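Local coordinates for C24 protein (Bizionia argentinensis JUB59, PDB 6OV6) that probably forms the receptor-binding tip of the long tail fibre of a temperate bacteriophage, as a trimer that binds manganese, at residues G37-K43 / G55-N60; T71-V75 / I109-F114; K76-T82 / H95-T101. All coordinates share one frame; numbering follows the deposited sequence.

Contact 1 (G37-K43 / G55-N60); sequences GNKAIIK and GVVYIN
N38 holds its CG anti to the backbone N (chi1 -163°), and this throws its amide across to N60, whose own CG lies anti to the carbonyl carbon (chi1 -60°). OD1 of N38 takes the backbone N-H of N60 at 2.8 Å, a fairly straight bond whose donor sits somewhat out of the carbonyl plane. The two side-chain amides are turned 32° from each other, and N38 ND2 adds only a weak bond to N60 OD1. A few residues on, I42, its CB turned toward 55-60, sends CD1 along to the CB of Y58 at 3.9 Å, while its CB rests 4.0 Å from V56 CG1. The backbones of 37-43 and 55-60 run antiparallel, interrupted by two beta bulges. K39 and A40 both face Y58 in a G1 beta bulge, their N-H groups making weak bonds to its carbonyl; Y58 N answers with a sound bond to A40 O. I42 and K43 both face V56 in a classic bulge: V56 O accepts I42 N at 2.8 Å and K43 N at 3.2 Å, both from the same face of its carbonyl plane, and V56 N returns a bond to K43 O at 2.9 Å. The chain turns a corner at K43, just where this doubled grip falls. I41 and V57 share the face that is packed inside the domain, where V57 also meets F64, F66 and V100. Towards the other face, the Y58 ring presents an edge to G37 O, 3.6 Å from its CD2, and its hydroxyl is hydrogen-bonded to E34. On the trimer side, K43 NZ forms a salt bridge with E34 of the second subunit and a hydrogen bond with Y58 of that same subunit.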
ATOM      1  N   GLY A  37      20.721   6.694  31.341  1.00 26.21           N
ATOM      2  CA  GLY A  37      19.942   5.720  32.079  1.00 26.69           C
ATOM      3  C   GLY A  37      20.875   4.872  32.912  1.00 29.02           C
ATOM      4  O   GLY A  37      22.077   4.785  32.608  1.00 25.49           O
ATOM      5  N   ASN A  38      20.330   4.227  33.953  1.00 26.32           N
ATOM      6  CA  ASN A  38      21.122   3.387  34.861  1.00 25.56           C
ATOM      7  C   ASN A  38      21.871   2.256  34.135  1.00 27.62           C
ATOM      8  O   ASN A  38      21.324   1.667  33.188  1.00 25.67           O
ATOM      9  CB  ASN A  38      20.250   2.843  35.980  1.00 28.42           C
ATOM     10  CG  ASN A  38      21.050   2.320  37.157  1.00 35.24           C
ATOM     11  OD1 ASN A  38      22.153   2.792  37.470  1.00 32.30           O
ATOM     12  ND2 ASN A  38      20.537   1.285  37.791  1.00 32.44           N
ATOM     13  N   LYS A  39      23.117   1.979  34.574  1.00 25.17           N
ATOM     14  CA  LYS A  39      23.992   0.930  34.016  1.00 26.71           C
ATOM     15  C   LYS A  39      24.334   1.167  32.556  1.00 29.86           C
ATOM     16  O   LYS A  39      24.411   0.237  31.752  1.00 28.39           O
ATOM     17  CB  LYS A  39      23.453  -0.506  34.290  1.00 29.21           C
ATOM     18  CG  LYS A  39      23.401  -0.832  35.775  1.00 40.10           C
ATOM     19  CD  LYS A  39      22.606  -2.111  36.042  1.00 52.03           C
ATOM     20  CE  LYS A  39      22.275  -2.228  37.511  1.00 71.03           C
ATOM     21  NZ  LYS A  39      21.362  -3.373  37.768  1.00 83.96           N
ATOM     22  N   ALA A  40      24.645   2.420  32.248  1.00 28.61           N
ATOM     23  CA  ALA A  40      25.032   2.773  30.901  1.00 26.80           C
ATOM     24  C   ALA A  40      26.533   2.756  30.807  1.00 28.09           C
ATOM     25  O   ALA A  40      27.241   3.102  31.768  1.00 25.73           O
ATOM     26  CB  ALA A  40      24.535   4.161  30.569  1.00 27.51           C
ATOM     27  N   ILE A  41      27.009   2.379  29.632  1.00 24.76           N
ATOM     28  CA  ILE A  41      28.393   2.530  29.233  1.00 25.29           C
ATOM     29  C   ILE A  41      28.382   3.925  28.594  1.00 28.92           C
ATOM     30  O   ILE A  41      27.726   4.132  27.565  1.00 28.82           O
ATOM     31  CB  ILE A  41      28.874   1.444  28.238  1.00 28.44           C
ATOM     32  CG1 ILE A  41      28.922   0.056  28.926  1.00 29.60           C
ATOM     33  CG2 ILE A  41      30.257   1.878  27.664  1.00 29.03           C
ATOM     34  CD1 ILE A  41      29.140  -1.137  27.991  1.00 35.30           C
ATOM     35  N   ILE A  42      29.063   4.881  29.231  1.00 25.42           N
ATOM     36  CA  ILE A  42      29.098   6.260  28.767  1.00 25.67           C
ATOM     37  C   ILE A  42      30.131   6.399  27.644  1.00 30.68           C
ATOM     38  O   ILE A  42      29.856   7.033  26.622  1.00 27.70           O
ATOM     39  CB  ILE A  42      29.418   7.235  29.958  1.00 27.57           C
ATOM     40  CG1 ILE A  42      28.396   7.118  31.132  1.00 27.61           C
ATOM     41  CG2 ILE A  42      29.620   8.700  29.473  1.00 27.80           C
ATOM     42  CD1 ILE A  42      26.934   7.547  30.867  1.00 32.54           C
ATOM     43  N   LYS A  43      31.322   5.822  27.861  1.00 29.22           N
ATOM     44  CA  LYS A  43      32.436   5.897  26.938  1.00 29.22           C
ATOM     45  C   LYS A  43      33.302   4.637  27.068  1.00 34.84           C
ATOM     46  O   LYS A  43      33.406   4.077  28.153  1.00 33.58           O
ATOM     47  CB  LYS A  43      33.250   7.159  27.290  1.00 30.58           C
ATOM     48  CG  LYS A  43      34.300   7.559  26.258  1.00 36.83           C
ATOM     49  CD  LYS A  43      35.105   8.758  26.762  1.00 45.34           C
ATOM     50  CE  LYS A  43      36.301   9.038  25.872  1.00 53.63           C
ATOM     51  NZ  LYS A  43      35.895   9.478  24.503  1.00 63.34           N
ATOM     52  N   GLY A  55      37.014   2.512  30.315  1.00 31.51           N
ATOM     53  CA  GLY A  55      35.970   3.424  29.896  1.00 29.87           C
ATOM     54  C   GLY A  55      35.382   4.173  31.056  1.00 32.26           C
ATOM     55  O   GLY A  55      36.069   4.447  32.054  1.00 30.35           O
ATOM     56  N   VAL A  56      34.112   4.565  30.881  1.00 26.55           N
ATOM     57  CA  VAL A  56      33.352   5.313  31.877  1.00 25.40           C
ATOM     58  C   VAL A  56      31.946   4.735  31.886  1.00 28.46           C
ATOM     59  O   VAL A  56      31.350   4.496  30.820  1.00 26.76           O
ATOM     60  CB  VAL A  56      33.358   6.861  31.650  1.00 28.38           C
ATOM     61  CG1 VAL A  56      32.425   7.580  32.616  1.00 27.62           C
ATOM     62  CG2 VAL A  56      34.772   7.430  31.767  1.00 28.70           C
ATOM     63  N   VAL A  57      31.440   4.460  33.108  1.00 24.92           N
ATOM     64  CA  VAL A  57      30.101   3.893  33.291  1.00 24.44           C
ATOM     65  C   VAL A  57      29.272   4.754  34.247  1.00 26.41           C
ATOM     66  O   VAL A  57      29.811   5.608  34.953  1.00 25.53           O
ATOM     67  CB  VAL A  57      30.138   2.392  33.725  1.00 26.80           C
ATOM     68  CG1 VAL A  57      30.753   1.514  32.630  1.00 26.40           C
ATOM     69  CG2 VAL A  57      30.840   2.195  35.092  1.00 25.63           C
ATOM     70  N   TYR A  58      27.974   4.504  34.281  1.00 22.96           N
ATOM     71  CA  TYR A  58      27.064   5.221  35.179  1.00 22.66           C
ATOM     72  C   TYR A  58      26.235   4.189  35.926  1.00 25.07           C
ATOM     73  O   TYR A  58      25.557   3.383  35.289  1.00 24.30           O
ATOM     74  CB  TYR A  58      26.145   6.150  34.384  1.00 23.52           C
ATOM     75  CG  TYR A  58      25.140   6.869  35.256  1.00 22.33           C
ATOM     76  CD1 TYR A  58      25.542   7.865  36.141  1.00 23.58           C
ATOM     77  CD2 TYR A  58      23.780   6.572  35.178  1.00 22.60           C
ATOM     78  CE1 TYR A  58      24.616   8.539  36.941  1.00 23.91           C
ATOM     79  CE2 TYR A  58      22.845   7.253  35.955  1.00 23.18           C
ATOM     80  CZ  TYR A  58      23.268   8.240  36.832  1.00 31.21           C
ATOM     81  OH  TYR A  58      22.357   8.940  37.589  1.00 32.82           O
ATOM     82  N   ILE A  59      26.327   4.168  37.267  1.00 23.88           N
ATOM     83  CA  ILE A  59      25.565   3.210  38.095  1.00 26.47           C
ATOM     84  C   ILE A  59      25.043   3.952  39.281  1.00 28.26           C
ATOM     85  O   ILE A  59      25.815   4.636  39.966  1.00 26.77           O
ATOM     86  CB  ILE A  59      26.400   1.993  38.644  1.00 31.05           C
ATOM     87  CG1 ILE A  59      27.428   1.486  37.650  1.00 32.35           C
ATOM     88  CG2 ILE A  59      25.481   0.872  39.206  1.00 33.59           C
ATOM     89  CD1 ILE A  59      28.549   0.674  38.258  1.00 42.70           C
ATOM     90  N   ASN A  60      23.748   3.769  39.563  1.00 25.92           N
ATOM     91  CA  ASN A  60      23.070   4.310  40.742  1.00 27.25           C
ATOM     92  C   ASN A  60      23.496   5.734  41.137  1.00 33.24           C
ATOM     93  O   ASN A  60      23.999   5.959  42.249  1.00 34.70           O
ATOM     94  CB  ASN A  60      23.234   3.329  41.912  1.00 28.81           C
ATOM     95  CG  ASN A  60      22.672   1.954  41.662  1.00 46.02           C
ATOM     96  OD1 ASN A  60      21.773   1.744  40.837  1.00 35.01           O
ATOM     97  ND2 ASN A  60      23.226   0.987  42.348  1.00 43.79           N
TER

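Contact 2 (T71-V75 / I109-F114); sequences TQSRV and ISWAEF
V75 packs tightly against two aromatic rings: its CG1 comes to 3.5 Å from W111 CE3, and its CG2 to 3.6 Å from F114 CE2. The CB of W111 already points toward 71-75, and with CG anti to the backbone N (chi1 -179°) the indole brings CE3 against V75; its CZ3 in turn lies over one face of the F114 ring, towards the rim. In the backbone, V75 and I109 form an antiparallel hydrogen-bonded pair, with V75 N to I109 O at 2.9 Å and I109 N to V75 O at 2.8 Å, and S73 O accepts W111 N at 2.8 Å. The outer side is looser. R74 bends at chi3 and lays one face of its guanidinium over the peptide between I109 and S110, with S110 N 3.7 Å from NH2, while its NE bonds to S108 OG. A water donates to S73 O and accepts A112 N at 2.9 Å, tying S73 to A112 inside the 3-10 segment 111-113. That segment follows the short strand 109-110, the antiparallel neighbour of strand 74-81. Inward, W111 stacks on F66 of strand 62-70 and meets F102 of strand 96-102 edge-to-face, while F114 reaches V57 and I59 of strand 51-59.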
ATOM      1  N   THR A  71      37.497  -9.880  29.917  1.00 40.52           N
ATOM      2  CA  THR A  71      36.032  -9.841  30.061  1.00 39.80           C
ATOM      3  C   THR A  71      35.559 -10.918  31.004  1.00 44.31           C
ATOM      4  O   THR A  71      35.943 -12.082  30.857  1.00 45.57           O
ATOM      5  CB  THR A  71      35.346  -9.947  28.688  1.00 41.51           C
ATOM      6  OG1 THR A  71      35.963  -9.029  27.798  1.00 43.35           O
ATOM      7  CG2 THR A  71      33.836  -9.697  28.743  1.00 40.74           C
ATOM      8  N   GLN A  72      34.751 -10.509  31.995  1.00 39.77           N
ATOM      9  CA  GLN A  72      34.127 -11.351  33.009  1.00 38.96           C
ATOM     10  C   GLN A  72      32.618 -11.112  32.963  1.00 42.04           C
ATOM     11  O   GLN A  72      32.166 -10.172  32.306  1.00 42.64           O
ATOM     12  CB  GLN A  72      34.678 -11.036  34.413  1.00 39.97           C
ATOM     13  CG  GLN A  72      36.075 -11.574  34.696  1.00 48.61           C
ATOM     14  CD  GLN A  72      36.467 -11.373  36.150  1.00 55.37           C
ATOM     15  OE1 GLN A  72      35.727 -11.708  37.089  1.00 46.94           O
ATOM     16  NE2 GLN A  72      37.648 -10.830  36.365  1.00 42.50           N
ATOM     17  N   SER A  73      31.842 -11.963  33.638  1.00 36.91           N
ATOM     18  CA  SER A  73      30.389 -11.852  33.634  1.00 36.08           C
ATOM     19  C   SER A  73      29.865 -10.796  34.597  1.00 36.36           C
ATOM     20  O   SER A  73      28.715 -10.385  34.464  1.00 35.86           O
ATOM     21  CB  SER A  73      29.729 -13.204  33.898  1.00 39.39           C
ATOM     22  OG  SER A  73      30.116 -13.758  35.141  1.00 54.36           O
ATOM     23  N   ARG A  74      30.693 -10.380  35.577  1.00 32.78           N
ATOM     24  CA  ARG A  74      30.292  -9.405  36.598  1.00 31.31           C
ATOM     25  C   ARG A  74      31.274  -8.274  36.807  1.00 32.20           C
ATOM     26  O   ARG A  74      32.465  -8.419  36.559  1.00 30.93           O
ATOM     27  CB  ARG A  74      29.929 -10.075  37.947  1.00 31.41           C
ATOM     28  CG  ARG A  74      28.887 -11.189  37.812  1.00 35.03           C
ATOM     29  CD  ARG A  74      28.454 -11.781  39.128  1.00 38.32           C
ATOM     30  NE  ARG A  74      27.483 -10.928  39.814  1.00 38.96           N
ATOM     31  CZ  ARG A  74      26.177 -10.932  39.567  1.00 46.03           C
ATOM     32  NH1 ARG A  74      25.674 -11.719  38.622  1.00 40.91           N
ATOM     33  NH2 ARG A  74      25.368 -10.122  40.234  1.00 36.49           N
ATOM     34  N   VAL A  75      30.751  -7.128  37.277  1.00 27.50           N
ATOM     35  CA  VAL A  75      31.533  -5.936  37.595  1.00 26.90           C
ATOM     36  C   VAL A  75      31.177  -5.473  38.996  1.00 27.80           C
ATOM     37  O   VAL A  75      30.104  -5.803  39.516  1.00 27.68           O
ATOM     38  CB  VAL A  75      31.428  -4.769  36.547  1.00 28.58           C
ATOM     39  CG1 VAL A  75      32.005  -5.189  35.197  1.00 28.05           C
ATOM     40  CG2 VAL A  75      29.997  -4.233  36.401  1.00 27.12           C
ATOM     41  N   ILE A 109      27.568  -6.829  39.922  1.00 33.22           N
ATOM     42  CA  ILE A 109      26.430  -6.660  39.023  1.00 33.78           C
ATOM     43  C   ILE A 109      26.763  -7.391  37.748  1.00 36.14           C
ATOM     44  O   ILE A 109      27.899  -7.287  37.262  1.00 34.41           O
ATOM     45  CB  ILE A 109      26.221  -5.123  38.706  1.00 36.76           C
ATOM     46  CG1 ILE A 109      26.249  -4.201  39.952  1.00 38.62           C
ATOM     47  CG2 ILE A 109      25.032  -4.845  37.787  1.00 35.66           C
ATOM     48  CD1 ILE A 109      25.241  -4.465  41.066  1.00 55.07           C
ATOM     49  N   SER A 110      25.761  -8.059  37.151  1.00 32.53           N
ATOM     50  CA  SER A 110      25.924  -8.721  35.859  1.00 31.26           C
ATOM     51  C   SER A 110      26.319  -7.660  34.819  1.00 33.60           C
ATOM     52  O   SER A 110      25.614  -6.659  34.671  1.00 33.34           O
ATOM     53  CB  SER A 110      24.616  -9.384  35.437  1.00 34.61           C
ATOM     54  OG  SER A 110      24.716  -9.896  34.120  1.00 42.80           O
ATOM     55  N   TRP A 111      27.456  -7.858  34.147  1.00 31.49           N
ATOM     56  CA  TRP A 111      27.956  -6.954  33.107  1.00 32.16           C
ATOM     57  C   TRP A 111      27.005  -6.855  31.907  1.00 37.43           C
ATOM     58  O   TRP A 111      26.944  -5.804  31.287  1.00 36.41           O
ATOM     59  CB  TRP A 111      29.368  -7.360  32.668  1.00 30.95           C
ATOM     60  CG  TRP A 111      30.026  -6.504  31.615  1.00 31.52           C
ATOM     61  CD1 TRP A 111      30.573  -6.940  30.441  1.00 34.07           C
ATOM     62  CD2 TRP A 111      30.279  -5.086  31.672  1.00 31.03           C
ATOM     63  NE1 TRP A 111      31.149  -5.889  29.766  1.00 33.56           N
ATOM     64  CE2 TRP A 111      30.974  -4.738  30.491  1.00 34.73           C
ATOM     65  CE3 TRP A 111      29.961  -4.070  32.595  1.00 31.54           C
ATOM     66  CZ2 TRP A 111      31.359  -3.420  30.205  1.00 33.89           C
ATOM     67  CZ3 TRP A 111      30.397  -2.779  32.341  1.00 32.65           C
ATOM     68  CH2 TRP A 111      31.088  -2.462  31.159  1.00 33.55           C
ATOM     69  N   ALA A 112      26.236  -7.922  31.617  1.00 36.38           N
ATOM     70  CA  ALA A 112      25.262  -7.959  30.510  1.00 37.56           C
ATOM     71  C   ALA A 112      24.130  -6.923  30.694  1.00 39.60           C
ATOM     72  O   ALA A 112      23.465  -6.554  29.723  1.00 40.00           O
ATOM     73  CB  ALA A 112      24.679  -9.355  30.378  1.00 38.88           C
ATOM     74  N   GLU A 113      23.941  -6.430  31.929  1.00 33.53           N
ATOM     75  CA  GLU A 113      22.948  -5.392  32.249  1.00 31.63           C
ATOM     76  C   GLU A 113      23.420  -3.985  31.811  1.00 33.08           C
ATOM     77  O   GLU A 113      22.618  -3.046  31.793  1.00 30.85           O
ATOM     78  CB  GLU A 113      22.618  -5.410  33.736  1.00 33.04           C
ATOM     79  CG  GLU A 113      21.773  -6.609  34.143  1.00 43.13           C
ATOM     80  CD  GLU A 113      21.507  -6.744  35.630  1.00 61.76           C
ATOM     81  OE1 GLU A 113      21.703  -5.755  36.377  1.00 52.23           O
ATOM     82  OE2 GLU A 113      21.061  -7.840  36.042  1.00 65.69           O
ATOM     83  N   PHE A 114      24.716  -3.845  31.470  1.00 29.32           N
ATOM     84  CA  PHE A 114      25.296  -2.596  30.998  1.00 28.92           C
ATOM     85  C   PHE A 114      25.111  -2.485  29.503  1.00 35.99           C
ATOM     86  O   PHE A 114      25.373  -3.445  28.766  1.00 38.00           O
ATOM     87  CB  PHE A 114      26.766  -2.442  31.407  1.00 29.20           C
ATOM     88  CG  PHE A 114      26.934  -2.116  32.871  1.00 29.07           C
ATOM     89  CD1 PHE A 114      27.312  -0.843  33.275  1.00 30.08           C
ATOM     90  CD2 PHE A 114      26.743  -3.093  33.846  1.00 28.88           C
ATOM     91  CE1 PHE A 114      27.469  -0.545  34.626  1.00 29.18           C
ATOM     92  CE2 PHE A 114      26.915  -2.800  35.195  1.00 30.74           C
ATOM     93  CZ  PHE A 114      27.292  -1.529  35.576  1.00 28.21           C
TER
HETATM   94  O   HOH W   1      27.482 -10.550  31.871  1.00 38.93           O

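Contact 3 (K76-T82 / H95-T101); sequences KILETST and HFERYVT
K76 N to T101 O, 2.9 Å, opens a beta-hairpin of strands 74-81 and 96-102, joined to the domain's mixed sheet at this end and largely exposed at the other, toward T82 and H95. T101 N returns the bond to K76 O, and the amine of K76 goes to the carbonyls of S104 and T106. I77 comes next, in a non-hydrogen-bonded pair with V100; its CG1 touches V100 CG2 at 3.7 Å on the face that also packs on F64. L78 turns to the other face, bonded through its backbone in both directions to Y99. Its CB sits over the face of the tyrosine ring, a CH-pi contact 4.2 Å from the centroid and 25° off the normal, and its CD1 reaches the methyl of T101. E79 returns to the I77 side with CG anti to the backbone N (chi1 -170°), which carries its extended chain between F96 and R98: CG lies 3.5 Å from F96 CB and also touches R98 CG. The carboxylate stays clear of the guanidinium, which is salt-bridged to E62. T80 exchanges backbone bonds with E97 and sets OG1 at the edge of the Y99 ring, in its plane; a hydrogen bond of 3.2 Å joins OG1 to Y99 OH. Past S81, whose CA-H points at H95 O, the strand gives way to loop at T82. There H95 O accepts twice: from T82 N at 2.8 Å, nearly in line with the carbonyl, and from T82 OG1 at 3.1 Å, which comes from well above the carbonyl plane.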
ATOM      1  N   LYS A  76      32.051  -4.675  39.596  1.00 25.01           N
ATOM      2  CA  LYS A  76      31.748  -4.108  40.901  1.00 25.24           C
ATOM      3  C   LYS A  76      32.441  -2.795  41.116  1.00 28.24           C
ATOM      4  O   LYS A  76      33.437  -2.519  40.454  1.00 26.62           O
ATOM      5  CB  LYS A  76      31.896  -5.120  42.066  1.00 27.98           C
ATOM      6  CG  LYS A  76      33.150  -5.048  42.900  1.00 40.14           C
ATOM      7  CD  LYS A  76      33.328  -6.275  43.785  1.00 39.15           C
ATOM      8  CE  LYS A  76      32.382  -6.337  44.949  1.00 42.53           C
ATOM      9  NZ  LYS A  76      32.634  -7.558  45.774  1.00 49.41           N
ATOM     10  N   ILE A  77      31.905  -1.983  42.034  1.00 25.33           N
ATOM     11  CA  ILE A  77      32.550  -0.744  42.422  1.00 26.11           C
ATOM     12  C   ILE A  77      33.638  -1.145  43.430  1.00 30.63           C
ATOM     13  O   ILE A  77      33.310  -1.735  44.451  1.00 31.33           O
ATOM     14  CB  ILE A  77      31.524   0.265  43.036  1.00 29.05           C
ATOM     15  CG1 ILE A  77      30.473   0.728  41.959  1.00 28.85           C
ATOM     16  CG2 ILE A  77      32.256   1.461  43.704  1.00 31.28           C
ATOM     17  CD1 ILE A  77      29.135   1.230  42.554  1.00 33.21           C
ATOM     18  N   LEU A  78      34.912  -0.850  43.129  1.00 28.97           N
ATOM     19  CA  LEU A  78      36.022  -1.112  44.041  1.00 28.92           C
ATOM     20  C   LEU A  78      36.503   0.189  44.656  1.00 32.00           C
ATOM     21  O   LEU A  78      36.379   1.256  44.049  1.00 29.92           O
ATOM     22  CB  LEU A  78      37.208  -1.805  43.351  1.00 29.31           C
ATOM     23  CG  LEU A  78      37.025  -3.262  42.920  1.00 34.42           C
ATOM     24  CD1 LEU A  78      38.367  -3.840  42.548  1.00 34.34           C
ATOM     25  CD2 LEU A  78      36.439  -4.135  44.053  1.00 35.23           C
ATOM     26  N   GLU A  79      37.001   0.085  45.886  1.00 27.58           N
ATOM     27  CA  GLU A  79      37.581   1.190  46.624  1.00 27.71           C
ATOM     28  C   GLU A  79      38.961   0.730  47.061  1.00 32.46           C
ATOM     29  O   GLU A  79      39.091  -0.132  47.945  1.00 29.82           O
ATOM     30  CB  GLU A  79      36.715   1.601  47.818  1.00 29.46           C
ATOM     31  CG  GLU A  79      37.203   2.902  48.415  1.00 30.81           C
ATOM     32  CD  GLU A  79      36.371   3.515  49.521  1.00 40.97           C
ATOM     33  OE1 GLU A  79      35.606   2.783  50.186  1.00 42.81           O
ATOM     34  OE2 GLU A  79      36.553   4.726  49.774  1.00 36.86           O
ATOM     35  N   THR A  80      39.977   1.252  46.368  1.00 30.56           N
ATOM     36  CA  THR A  80      41.364   0.867  46.566  1.00 31.78           C
ATOM     37  C   THR A  80      42.250   2.071  46.808  1.00 40.51           C
ATOM     38  O   THR A  80      41.887   3.213  46.483  1.00 40.66           O
ATOM     39  CB  THR A  80      41.884   0.002  45.404  1.00 41.34           C
ATOM     40  OG1 THR A  80      41.835   0.766  44.200  1.00 42.99           O
ATOM     41  CG2 THR A  80      41.106  -1.298  45.243  1.00 41.02           C
ATOM     42  N   SER A  81      43.411   1.809  47.398  1.00 37.19           N
ATOM     43  CA  SER A  81      44.382   2.828  47.740  1.00 38.37           C
ATOM     44  C   SER A  81      44.942   3.478  46.493  1.00 46.80           C
ATOM     45  O   SER A  81      45.213   2.780  45.509  1.00 46.03           O
ATOM     46  CB  SER A  81      45.504   2.233  48.587  1.00 40.77           C
ATOM     47  OG  SER A  81      46.504   3.199  48.859  1.00 49.05           O
ATOM     48  N   THR A  82      45.119   4.822  46.547  1.00 47.00           N
ATOM     49  CA  THR A  82      45.700   5.620  45.456  1.00 48.78           C
ATOM     50  C   THR A  82      47.154   5.198  45.200  1.00 57.82           C
ATOM     51  O   THR A  82      47.640   5.339  44.074  1.00 58.86           O
ATOM     52  CB  THR A  82      45.515   7.133  45.679  1.00 53.62           C
ATOM     53  OG1 THR A  82      45.901   7.480  47.012  1.00 49.52           O
ATOM     54  CG2 THR A  82      44.079   7.588  45.413  1.00 54.22           C
ATOM     55  N   HIS A  95      44.753   6.859  51.213  1.00 50.64           N
ATOM     56  CA  HIS A  95      43.686   7.583  50.523  1.00 49.35           C
ATOM     57  C   HIS A  95      43.112   6.646  49.467  1.00 44.75           C
ATOM     58  O   HIS A  95      43.865   5.975  48.763  1.00 42.50           O
ATOM     59  CB  HIS A  95      44.220   8.878  49.900  1.00 51.80           C
ATOM     60  CG  HIS A  95      44.834   9.798  50.917  1.00 56.60           C
ATOM     61  ND1 HIS A  95      44.047  10.545  51.786  1.00 58.90           N
ATOM     62  CD2 HIS A  95      46.140  10.031  51.195  1.00 59.26           C
ATOM     63  CE1 HIS A  95      44.895  11.220  52.547  1.00 58.85           C
ATOM     64  NE2 HIS A  95      46.167  10.937  52.237  1.00 59.30           N
ATOM     65  N   PHE A  96      41.786   6.563  49.392  1.00 36.53           N
ATOM     66  CA  PHE A  96      41.132   5.647  48.459  1.00 34.45           C
ATOM     67  C   PHE A  96      40.510   6.333  47.255  1.00 37.87           C
ATOM     68  O   PHE A  96      40.102   7.493  47.332  1.00 35.99           O
ATOM     69  CB  PHE A  96      40.057   4.826  49.192  1.00 35.09           C
ATOM     70  CG  PHE A  96      40.552   3.947  50.312  1.00 34.55           C
ATOM     71  CD1 PHE A  96      41.205   2.748  50.040  1.00 36.69           C
ATOM     72  CD2 PHE A  96      40.366   4.318  51.641  1.00 33.98           C
ATOM     73  CE1 PHE A  96      41.696   1.946  51.078  1.00 36.30           C
ATOM     74  CE2 PHE A  96      40.826   3.499  52.680  1.00 36.63           C
ATOM     75  CZ  PHE A  96      41.483   2.315  52.390  1.00 35.25           C
ATOM     76  N   GLU A  97      40.394   5.577  46.161  1.00 34.98           N
ATOM     77  CA  GLU A  97      39.733   5.989  44.915  1.00 33.68           C
ATOM     78  C   GLU A  97      38.676   4.934  44.589  1.00 34.83           C
ATOM     79  O   GLU A  97      38.860   3.758  44.923  1.00 34.91           O
ATOM     80  CB  GLU A  97      40.748   6.146  43.761  1.00 35.56           C
ATOM     81  CG  GLU A  97      41.589   4.909  43.489  1.00 46.38           C
ATOM     82  CD  GLU A  97      42.626   5.071  42.397  1.00 77.56           C
ATOM     83  OE1 GLU A  97      43.691   5.673  42.668  1.00 75.84           O
ATOM     84  OE2 GLU A  97      42.403   4.534  41.290  1.00 77.61           O
ATOM     85  N   ARG A  98      37.558   5.363  44.000  1.00 28.32           N
ATOM     86  CA  ARG A  98      36.458   4.486  43.636  1.00 28.67           C
ATOM     87  C   ARG A  98      36.334   4.397  42.133  1.00 32.59           C
ATOM     88  O   ARG A  98      36.440   5.399  41.444  1.00 31.74           O
ATOM     89  CB  ARG A  98      35.146   4.944  44.299  1.00 28.68           C
ATOM     90  CG  ARG A  98      35.131   4.599  45.789  1.00 31.62           C
ATOM     91  CD  ARG A  98      34.075   5.333  46.580  1.00 32.23           C
ATOM     92  NE  ARG A  98      32.739   4.812  46.295  1.00 35.07           N
ATOM     93  CZ  ARG A  98      31.824   5.466  45.593  1.00 37.11           C
ATOM     94  NH1 ARG A  98      32.082   6.682  45.127  1.00 32.57           N
ATOM     95  NH2 ARG A  98      30.636   4.924  45.377  1.00 30.69           N
ATOM     96  N   TYR A  99      36.156   3.189  41.626  1.00 28.98           N
ATOM     97  CA  TYR A  99      36.054   2.928  40.190  1.00 28.80           C
ATOM     98  C   TYR A  99      35.338   1.619  40.028  1.00 30.22           C
ATOM     99  O   TYR A  99      35.069   0.926  41.011  1.00 29.64           O
ATOM    100  CB  TYR A  99      37.472   2.873  39.512  1.00 30.71           C
ATOM    101  CG  TYR A  99      38.390   1.827  40.113  1.00 32.94           C
ATOM    102  CD1 TYR A  99      38.519   0.567  39.532  1.00 34.49           C
ATOM    103  CD2 TYR A  99      39.082   2.074  41.299  1.00 35.19           C
ATOM    104  CE1 TYR A  99      39.323  -0.417  40.107  1.00 36.35           C
ATOM    105  CE2 TYR A  99      39.878   1.091  41.892  1.00 36.69           C
ATOM    106  CZ  TYR A  99      40.009  -0.147  41.284  1.00 43.29           C
ATOM    107  OH  TYR A  99      40.788  -1.114  41.865  1.00 45.98           O
ATOM    108  N   VAL A 100      34.995   1.287  38.796  1.00 26.68           N
ATOM    109  CA  VAL A 100      34.321   0.030  38.485  1.00 25.64           C
ATOM    110  C   VAL A 100      35.286  -0.829  37.688  1.00 29.29           C
ATOM    111  O   VAL A 100      36.025  -0.306  36.852  1.00 29.38           O
ATOM    112  CB  VAL A 100      32.984   0.300  37.744  1.00 27.59           C
ATOM    113  CG1 VAL A 100      32.319  -0.984  37.237  1.00 27.54           C
ATOM    114  CG2 VAL A 100      32.031   1.050  38.666  1.00 26.54           C
ATOM    115  N   THR A 101      35.276  -2.146  37.961  1.00 27.98           N
ATOM    116  CA  THR A 101      36.079  -3.137  37.246  1.00 27.97           C
ATOM    117  C   THR A 101      35.413  -4.509  37.217  1.00 31.14           C
ATOM    118  O   THR A 101      34.425  -4.729  37.925  1.00 29.91           O
ATOM    119  CB  THR A 101      37.561  -3.140  37.705  1.00 33.88           C
ATOM    120  OG1 THR A 101      38.325  -3.795  36.693  1.00 31.70           O
ATOM    121  CG2 THR A 101      37.779  -3.823  39.042  1.00 30.99           C
TER

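Overall arrangement
All three contacts belong to one mixed sheet and lie well away from the manganese site at H252 and H254. Contacts 1 and 2 have centres about 12 Å apart and meet through a salt bridge, K39 NZ to E113 OE1 at 2.8 Å, and through F114, whose CE1 is 3.6 Å from I59 CG1. Contact 3 is nested inside the chain loop that contact 2 closes; the two share strand 74-81, with centres about 17 Å apart, and V75 CB packs 3.3 Å from T101 O. Contacts 1 and 3, about 16 Å apart between centres, join where I59 CD1 lies 3.5 Å from V100 CG2. Neighbouring subunits approach contacts 1 and 2, whereas no other chain of the trimer touches the segments of contact 3.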